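Protein MJ1225 (Methanocaldococcus jannaschii, PDB 3LFZ) binds the adenine nucleotides ATP, ADP and AMP through CBS repeats and is probably an archaeal relative of the AMPK gamma subunit. Local coordinates at residues G50-M55 against R87-E92; E148-Y153 against I234-G239. One frame throughout, in Å; residues are numbered along the deposited sequence.

Contact 1. Residues G50-M55 against R87-E92; sequences GIITSM and REIMEE. With ATP (adenosine-5'-triphosphate), chain B; AMP (adenosine monophosphate), chain E.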
loop_
_atom_site.group_PDB
_atom_site.type_symbol
_atom_site.label_atom_id
_atom_site.label_comp_id
_atom_site.label_asym_id
_atom_site.label_seq_id
_atom_site.Cartn_x
_atom_site.Cartn_y
_atom_site.Cartn_z
ATOM N N GLY A 50 -0.747 -8.237 15.146
ATOM C CA GLY A 50 -1.434 -7.973 13.891
ATOM C C GLY A 50 -0.813 -6.850 13.088
ATOM O O GLY A 50 0.153 -6.218 13.520
ATOM N N ILE A 51 -1.367 -6.629 11.902
ATOM C CA ILE A 51 -0.980 -5.519 11.039
ATOM C C ILE A 51 -2.210 -5.104 10.232
ATOM O O ILE A 51 -3.036 -5.944 9.866
ATOM C CB ILE A 51 0.238 -5.880 10.123
ATOM C CG1 ILE A 51 0.807 -4.633 9.435
ATOM C CG2 ILE A 51 -0.111 -6.993 9.117
ATOM C CD1 ILE A 51 2.289 -4.753 9.068
ATOM N N ILE A 52 -2.346 -3.804 9.998
ATOM C CA ILE A 52 -3.438 -3.289 9.187
ATOM C C ILE A 52 -2.915 -2.243 8.209
ATOM O O ILE A 52 -2.213 -1.304 8.603
ATOM C CB ILE A 52 -4.618 -2.755 10.047
ATOM C CG1 ILE A 52 -5.775 -2.322 9.144
ATOM C CG2 ILE A 52 -4.169 -1.619 10.987
ATOM C CD1 ILE A 52 -7.118 -2.549 9.743
ATOM N N THR A 53 -3.235 -2.434 6.932
ATOM C CA THR A 53 -2.816 -1.513 5.885
ATOM C C THR A 53 -4.036 -0.921 5.205
ATOM O O THR A 53 -5.175 -1.302 5.502
ATOM C CB THR A 53 -1.922 -2.196 4.812
ATOM O OG1 THR A 53 -2.718 -3.061 3.992
ATOM C CG2 THR A 53 -0.787 -2.987 5.450
ATOM N N SER A 54 -3.789 0.012 4.288
ATOM C CA SER A 54 -4.849 0.614 3.493
ATOM C C SER A 54 -5.575 -0.431 2.656
ATOM O O SER A 54 -6.754 -0.267 2.350
ATOM C CB SER A 54 -4.296 1.725 2.597
ATOM O OG SER A 54 -3.416 1.205 1.619
ATOM N N MET A 55 -4.868 -1.502 2.294
ATOM C CA MET A 55 -5.478 -2.608 1.554
ATOM C C MET A 55 -6.548 -3.339 2.364
ATOM O O MET A 55 -7.562 -3.754 1.808
ATOM C CB MET A 55 -4.423 -3.584 1.037
ATOM C CG MET A 55 -3.949 -3.300 -0.380
ATOM S SD MET A 55 -5.188 -3.667 -1.649
ATOM C CE MET A 55 -5.819 -2.035 -1.995
ATOM N N ARG A 87 -9.088 -5.473 15.515
ATOM C CA ARG A 87 -8.818 -6.912 15.504
ATOM C C ARG A 87 -9.786 -7.682 14.600
ATOM O O ARG A 87 -9.484 -8.796 14.183
ATOM C CB ARG A 87 -8.830 -7.487 16.926
ATOM C CG ARG A 87 -10.218 -7.644 17.530
ATOM C CD ARG A 87 -10.145 -7.943 19.011
ATOM N NE ARG A 87 -11.467 -7.880 19.627
ATOM C CZ ARG A 87 -11.685 -7.618 20.913
ATOM N NH1 ARG A 87 -10.667 -7.385 21.736
ATOM N NH2 ARG A 87 -12.928 -7.583 21.378
ATOM N N GLU A 88 -10.935 -7.078 14.294
ATOM C CA GLU A 88 -11.937 -7.699 13.425
ATOM C C GLU A 88 -11.510 -7.746 11.957
ATOM O O GLU A 88 -11.981 -8.598 11.201
ATOM C CB GLU A 88 -13.293 -6.993 13.552
ATOM C CG GLU A 88 -14.033 -7.248 14.873
ATOM C CD GLU A 88 -14.618 -8.652 14.991
ATOM O OE1 GLU A 88 -14.913 -9.288 13.952
ATOM O OE2 GLU A 88 -14.791 -9.120 16.136
ATOM N N ILE A 89 -10.625 -6.834 11.556
ATOM C CA ILE A 89 -10.186 -6.760 10.159
ATOM C C ILE A 89 -8.663 -6.777 9.951
ATOM O O ILE A 89 -8.194 -6.736 8.809
ATOM C CB ILE A 89 -10.811 -5.535 9.404
ATOM C CG1 ILE A 89 -10.351 -4.202 10.010
ATOM C CG2 ILE A 89 -12.335 -5.636 9.361
ATOM C CD1 ILE A 89 -10.530 -3.000 9.073
ATOM N N MET A 90 -7.894 -6.831 11.035
ATOM C CA MET A 90 -6.440 -6.859 10.904
ATOM C C MET A 90 -5.970 -8.217 10.382
ATOM O O MET A 90 -6.664 -9.228 10.535
ATOM C CB MET A 90 -5.757 -6.534 12.237
ATOM C CG MET A 90 -5.805 -7.658 13.261
ATOM S SD MET A 90 -5.113 -7.171 14.845
ATOM C CE MET A 90 -5.285 -8.688 15.789
ATOM N N GLU A 91 -4.799 -8.227 9.758
ATOM C CA GLU A 91 -4.150 -9.474 9.391
ATOM C C GLU A 91 -3.357 -9.993 10.580
ATOM O O GLU A 91 -2.632 -9.239 11.225
ATOM C CB GLU A 91 -3.242 -9.276 8.181
ATOM C CG GLU A 91 -3.999 -9.153 6.873
ATOM C CD GLU A 91 -4.717 -10.435 6.487
ATOM O OE1 GLU A 91 -4.026 -11.444 6.229
ATOM O OE2 GLU A 91 -5.967 -10.430 6.439
ATOM N N GLU A 92 -3.519 -11.277 10.878
ATOM C CA GLU A 92 -2.738 -11.929 11.924
ATOM C C GLU A 92 -1.723 -12.856 11.260
ATOM O O GLU A 92 -1.648 -12.894 10.032
ATOM C CB GLU A 92 -3.660 -12.673 12.885
ATOM C CG GLU A 92 -4.758 -11.786 13.465
ATOM C CD GLU A 92 -5.622 -12.503 14.478
ATOM O OE1 GLU A 92 -6.860 -12.350 14.415
ATOM O OE2 GLU A 92 -5.063 -13.223 15.332
HETATM P PG ATP B . 3.132 -2.894 -1.073
HETATM O O1G ATP B . 2.036 -2.888 -2.251
HETATM O O2G ATP B . 4.280 -3.779 -1.391
HETATM O O3G ATP B . 3.585 -1.339 -0.958
HETATM P PB ATP B . 2.125 -4.739 0.920
HETATM O O1B ATP B . 1.872 -5.746 -0.137
HETATM O O2B ATP B . 3.200 -4.971 1.907
HETATM O O3B ATP B . 2.307 -3.246 0.285
HETATM P PA ATP B . -0.599 -4.075 1.174
HETATM O O1A ATP B . -0.898 -2.730 1.710
HETATM O O2A ATP B . -0.640 -4.316 -0.286
HETATM O O3A ATP B . 0.795 -4.546 1.797
HETATM O "O5'" ATP B . -1.611 -5.093 1.906
HETATM C "C5'" ATP B . -1.990 -6.370 1.366
HETATM C "C4'" ATP B . -2.312 -7.350 2.506
HETATM O "O4'" ATP B . -1.039 -7.765 3.069
HETATM C "C3'" ATP B . -3.101 -6.673 3.639
HETATM O "O3'" ATP B . -4.131 -7.557 4.087
HETATM C "C2'" ATP B . -2.046 -6.452 4.724
HETATM O "O2'" ATP B . -2.626 -6.485 6.031
HETATM C "C1'" ATP B . -1.124 -7.649 4.505
HETATM N N9 ATP B . 0.251 -7.395 5.009
HETATM C C8 ATP B . 1.020 -6.333 4.745
HETATM N N7 ATP B . 2.189 -6.462 5.375
HETATM C C5 ATP B . 2.170 -7.614 6.037
HETATM C C6 ATP B . 3.079 -8.285 6.852
HETATM N N6 ATP B . 4.279 -7.773 7.120
HETATM N N1 ATP B . 2.726 -9.470 7.374
HETATM C C2 ATP B . 1.537 -10.010 7.129
HETATM N N3 ATP B . 0.652 -9.396 6.356
HETATM C C4 ATP B . 0.939 -8.207 5.800
HETATM P P AMP E . -22.091 -12.230 13.968
HETATM O O1P AMP E . -22.044 -13.691 14.239
HETATM O O2P AMP E . -20.948 -11.425 14.784
HETATM O O3P AMP E . -23.490 -11.574 14.458
HETATM O "O5'" AMP E . -21.898 -11.822 12.432
HETATM C "C5'" AMP E . -22.986 -11.912 11.506
HETATM C "C4'" AMP E . -22.454 -11.900 10.081
HETATM O "O4'" AMP E . -21.666 -10.699 9.919
HETATM C "C3'" AMP E . -21.468 -13.053 9.917
HETATM O "O3'" AMP E . -22.163 -14.216 9.460
HETATM C "C2'" AMP E . -20.533 -12.534 8.837
HETATM O "O2'" AMP E . -21.097 -12.751 7.540
HETATM C "C1'" AMP E . -20.493 -11.028 9.116
HETATM N N9 AMP E . -19.243 -10.668 9.836
HETATM C C8 AMP E . -19.098 -10.496 11.152
HETATM N N7 AMP E . -17.829 -10.176 11.416
HETATM C C5 AMP E . -17.168 -10.143 10.264
HETATM C C6 AMP E . -15.849 -9.877 9.908
HETATM N N6 AMP E . -14.942 -9.573 10.832
HETATM N N1 AMP E . -15.502 -9.933 8.609
HETATM C C2 AMP E . -16.394 -10.236 7.674
HETATM N N3 AMP E . -17.656 -10.496 7.983
HETATM C C4 AMP E . -18.067 -10.457 9.261
#

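Contact 2. Residues E148-Y153 against I234-G239; sequences EVIDDY and ITAKEG. With ATP (adenosine-5'-triphosphate), chain D.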
loop_
_atom_site.group_PDB
_atom_site.type_symbol
_atom_site.label_atom_id
_atom_site.label_comp_id
_atom_site.label_asym_id
_atom_site.label_seq_id
_atom_site.Cartn_x
_atom_site.Cartn_y
_atom_site.Cartn_z
ATOM N N GLU A 148 22.391 0.241 -15.819
ATOM C CA GLU A 148 21.263 -0.684 -15.763
ATOM C C GLU A 148 19.953 -0.017 -16.149
ATOM O O GLU A 148 19.581 1.019 -15.596
ATOM C CB GLU A 148 21.142 -1.365 -14.398
ATOM C CG GLU A 148 21.510 -2.844 -14.429
ATOM C CD GLU A 148 20.631 -3.662 -15.373
ATOM O OE1 GLU A 148 20.008 -4.641 -14.905
ATOM O OE2 GLU A 148 20.564 -3.337 -16.582
ATOM N N VAL A 149 19.267 -0.621 -17.114
ATOM C CA VAL A 149 18.045 -0.058 -17.674
ATOM C C VAL A 149 16.816 -0.754 -17.059
ATOM O O VAL A 149 16.945 -1.835 -16.480
ATOM C CB VAL A 149 18.089 -0.126 -19.231
ATOM C CG1 VAL A 149 17.186 -1.221 -19.804
ATOM C CG2 VAL A 149 17.796 1.229 -19.837
ATOM N N ILE A 150 15.638 -0.137 -17.171
ATOM C CA ILE A 150 14.426 -0.676 -16.526
ATOM C C ILE A 150 13.736 -1.829 -17.275
ATOM O O ILE A 150 12.956 -2.572 -16.674
ATOM C CB ILE A 150 13.372 0.428 -16.179
ATOM C CG1 ILE A 150 12.715 1.001 -17.444
ATOM C CG2 ILE A 150 13.998 1.521 -15.327
ATOM C CD1 ILE A 150 11.406 1.740 -17.186
ATOM N N ASP A 151 14.032 -1.978 -18.567
ATOM C CA ASP A 151 13.320 -2.923 -19.449
ATOM C C ASP A 151 13.009 -4.310 -18.856
ATOM O O ASP A 151 11.854 -4.740 -18.868
ATOM C CB ASP A 151 14.037 -3.054 -20.799
ATOM C CG ASP A 151 13.805 -1.855 -21.703
ATOM O OD1 ASP A 151 14.086 -0.712 -21.273
ATOM O OD2 ASP A 151 13.346 -2.055 -22.847
ATOM N N ASP A 152 14.032 -4.992 -18.340
ATOM C CA ASP A 152 13.900 -6.348 -17.777
ATOM C C ASP A 152 13.027 -6.431 -16.524
ATOM O O ASP A 152 12.608 -7.521 -16.122
ATOM C CB ASP A 152 15.283 -6.915 -17.435
ATOM C CG ASP A 152 15.936 -7.641 -18.599
ATOM O OD1 ASP A 152 15.444 -7.533 -19.744
ATOM O OD2 ASP A 152 16.956 -8.328 -18.361
ATOM N N TYR A 153 12.768 -5.280 -15.912
ATOM C CA TYR A 153 12.100 -5.212 -14.614
ATOM C C TYR A 153 10.625 -4.854 -14.743
ATOM O O TYR A 153 9.849 -5.031 -13.802
ATOM C CB TYR A 153 12.816 -4.199 -13.714
ATOM C CG TYR A 153 14.274 -4.527 -13.487
ATOM C CD1 TYR A 153 14.688 -5.163 -12.319
ATOM C CD2 TYR A 153 15.240 -4.215 -14.448
ATOM C CE1 TYR A 153 16.025 -5.475 -12.108
ATOM C CE2 TYR A 153 16.580 -4.525 -14.247
ATOM C CZ TYR A 153 16.965 -5.152 -13.076
ATOM O OH TYR A 153 18.290 -5.459 -12.870
ATOM N N ILE A 234 3.325 10.470 -12.722
ATOM C CA ILE A 234 4.751 10.274 -12.905
ATOM C C ILE A 234 4.925 8.901 -13.547
ATOM O O ILE A 234 4.682 7.865 -12.919
ATOM C CB ILE A 234 5.525 10.403 -11.575
ATOM C CG1 ILE A 234 5.343 11.815 -11.005
ATOM C CG2 ILE A 234 7.009 10.098 -11.782
ATOM C CD1 ILE A 234 5.788 11.980 -9.570
ATOM N N THR A 235 5.317 8.923 -14.816
ATOM C CA THR A 235 5.412 7.728 -15.646
ATOM C C THR A 235 6.866 7.426 -15.979
ATOM O O THR A 235 7.717 8.314 -15.905
ATOM C CB THR A 235 4.649 7.917 -16.972
ATOM O OG1 THR A 235 5.319 8.899 -17.777
ATOM C CG2 THR A 235 3.223 8.368 -16.718
ATOM N N ALA A 236 7.148 6.179 -16.345
ATOM C CA ALA A 236 8.477 5.797 -16.823
ATOM C C ALA A 236 8.409 5.361 -18.286
ATOM O O ALA A 236 7.321 5.241 -18.854
ATOM C CB ALA A 236 9.058 4.688 -15.954
ATOM N N LYS A 237 9.571 5.143 -18.900
ATOM C CA LYS A 237 9.621 4.621 -20.265
ATOM C C LYS A 237 10.788 3.679 -20.507
ATOM O O LYS A 237 11.816 3.744 -19.832
ATOM C CB LYS A 237 9.586 5.743 -21.319
ATOM C CG LYS A 237 10.555 6.903 -21.105
ATOM C CD LYS A 237 10.410 7.963 -22.196
ATOM C CE LYS A 237 8.972 8.489 -22.307
ATOM N NZ LYS A 237 8.762 9.305 -23.536
ATOM N N GLU A 238 10.597 2.793 -21.479
ATOM C CA GLU A 238 11.614 1.841 -21.898
ATOM C C GLU A 238 12.882 2.589 -22.285
ATOM O O GLU A 238 12.836 3.562 -23.044
ATOM C CB GLU A 238 11.097 1.007 -23.069
ATOM C CG GLU A 238 9.591 0.769 -23.021
ATOM C CD GLU A 238 9.180 -0.557 -23.621
ATOM O OE1 GLU A 238 8.177 -0.581 -24.364
ATOM O OE2 GLU A 238 9.854 -1.574 -23.352
ATOM N N GLY A 239 14.007 2.148 -21.736
ATOM C CA GLY A 239 15.274 2.822 -21.968
ATOM C C GLY A 239 15.679 3.763 -20.849
ATOM O O GLY A 239 16.831 4.199 -20.799
HETATM P PG ATP D . 3.509 5.027 0.394
HETATM O O1G ATP D . 3.279 3.442 0.642
HETATM O O2G ATP D . 2.371 5.835 0.895
HETATM O O3G ATP D . 4.850 5.344 1.224
HETATM P PB ATP D . 2.992 4.461 -2.275
HETATM O O1B ATP D . 3.921 3.986 -3.316
HETATM O O2B ATP D . 2.148 3.484 -1.560
HETATM O O3B ATP D . 3.815 5.285 -1.178
HETATM P PA ATP D . 0.457 5.601 -2.466
HETATM O O1A ATP D . -0.270 4.433 -3.012
HETATM O O2A ATP D . 0.427 5.844 -1.008
HETATM O O3A ATP D . 1.999 5.542 -2.947
HETATM O "O5'" ATP D . -0.061 6.914 -3.212
HETATM C "C5'" ATP D . -0.087 8.194 -2.556
HETATM C "C4'" ATP D . -0.590 9.272 -3.525
HETATM O "O4'" ATP D . 0.348 9.373 -4.634
HETATM C "C3'" ATP D . -1.936 8.824 -4.108
HETATM O "O3'" ATP D . -2.830 9.937 -4.161
HETATM C "C2'" ATP D . -1.586 8.351 -5.518
HETATM O "O2'" ATP D . -2.676 8.583 -6.419
HETATM C "C1'" ATP D . -0.380 9.220 -5.872
HETATM N N9 ATP D . 0.513 8.502 -6.821
HETATM C C8 ATP D . 0.948 7.244 -6.700
HETATM N N7 ATP D . 1.732 6.940 -7.735
HETATM C C5 ATP D . 1.800 8.012 -8.518
HETATM C C6 ATP D . 2.451 8.289 -9.713
HETATM N N6 ATP D . 3.201 7.362 -10.306
HETATM N N1 ATP D . 2.309 9.512 -10.262
HETATM C C2 ATP D . 1.564 10.444 -9.682
HETATM N N3 ATP D . 0.930 10.206 -8.543
HETATM C C4 ATP D . 1.030 9.007 -7.939
#

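Contact 1. Residues G50-M55 against R87-E92
Ile51 and Glu91 form a single antiparallel bridge, a hydrogen-bonded pair that ties strand 48-53 to the loop before strand 97-98. Ile51 N donates to Glu91 O at 3.0 Å. Glu91 N returns a bond to Ile51 O at 2.9 Å. Gly50 CA also lies close to Glu91 O, at 3.2 Å, a CA-H...O contact.

With CG1 anti to the backbone N (chi1 -176°), Ile52 carries CD1 to 3.5 Å from CD1 of Ile89, the two side chains crossing obliquely. Met90 runs out extended and lays SD against Gly50 CA at 3.9 Å. The CB of Ile51 points away from the loop; its CG2 lies 3.7 Å from C4 of ATP of chain B and 4.0 Å from Glu91 CB. Glu91 CG touches the ribose hydroxyls of that ATP, and Glu91 OE2 forms a salt bridge with Lys66. Glu88 O and OE1 both accept from N6 of the AMP.

Thr53, the N-cap of helix 54-63, has OG1 2.9 Å from O1A of ATP of chain B, which Asp56 also binds. This is consistent with a CBS nucleotide site. Strand 37-41 pairs with strand 48-53 through Leu38 and Val40, while Ile57 and Phe60 of helix 54-63 pack on Ile89.

Contact 2. Residues E148-Y153 against I234-G239
Asp151 OD1 accepts a hydrogen bond from Gly239 N at 2.9 Å, through the syn lone pair. It is the one hydrogen bond between 148-153 and 234-239. The N-H...O angle is 140°, so the bond is bent.

Ile150 carries the apolar part. Its CB starts alongside the other segment. CG1 stands between the backbone N and the carbonyl carbon (chi1 70°), which turns the chain inward, and it comes within 3.7 Å of Lys237 O. CD1, at the tip, reaches 3.3 Å from the same Lys237 O and 4.0 Å from Ala236 CB. Beyond the two segments the side chain rests on Ile245 and Ile270. Val149 points toward Gly239 and sets CG2 at 3.3 Å from Gly239 O.

The carboxylates of Asp151 and Glu238 are also close, with OD2 of Asp151 at 3.6 Å from OE2 of Glu238. Their planes are 36° apart. This closeness is probably eased by Arg156, whose NH2 forms a salt bridge with Glu238 OE2, while Lys267 pairs with Glu238 OE1. An alanine in place of Asp151 would leave Gly239 N without this acceptor and is likely to let the turn at Gly239 shift.

At the far end of 234-239, Ile234 N donates to N1 of ATP of chain D at 2.8 Å, and Ile234 O accepts from its N6. That site is shared by the third and fourth CBS repeats. The contact joins the loop before helix 167-177 to the loop before helix 242-252, consistent with two CBS repeats paired as in a Bateman module.

Contact 1 and contact 2 lie on opposite sides of the chain's centre. Their centres are 33 Å apart and their nearest atoms about 18 Å, so they do not touch. They follow one another along the chain: contact 1 joins the ranges of the first and second CBS repeats, contact 2 those of the third and fourth. Each borders a different ATP, chain B at Thr53 and chain D at Ile234. The side chain of Ile51 in contact 1 is also about 12 Å from ATP of chain D and about 14 Å from the bound ADP. That of Ile150 in contact 2 is about 11 Å from a bound ADP. Contact 1 also reaches the AMP.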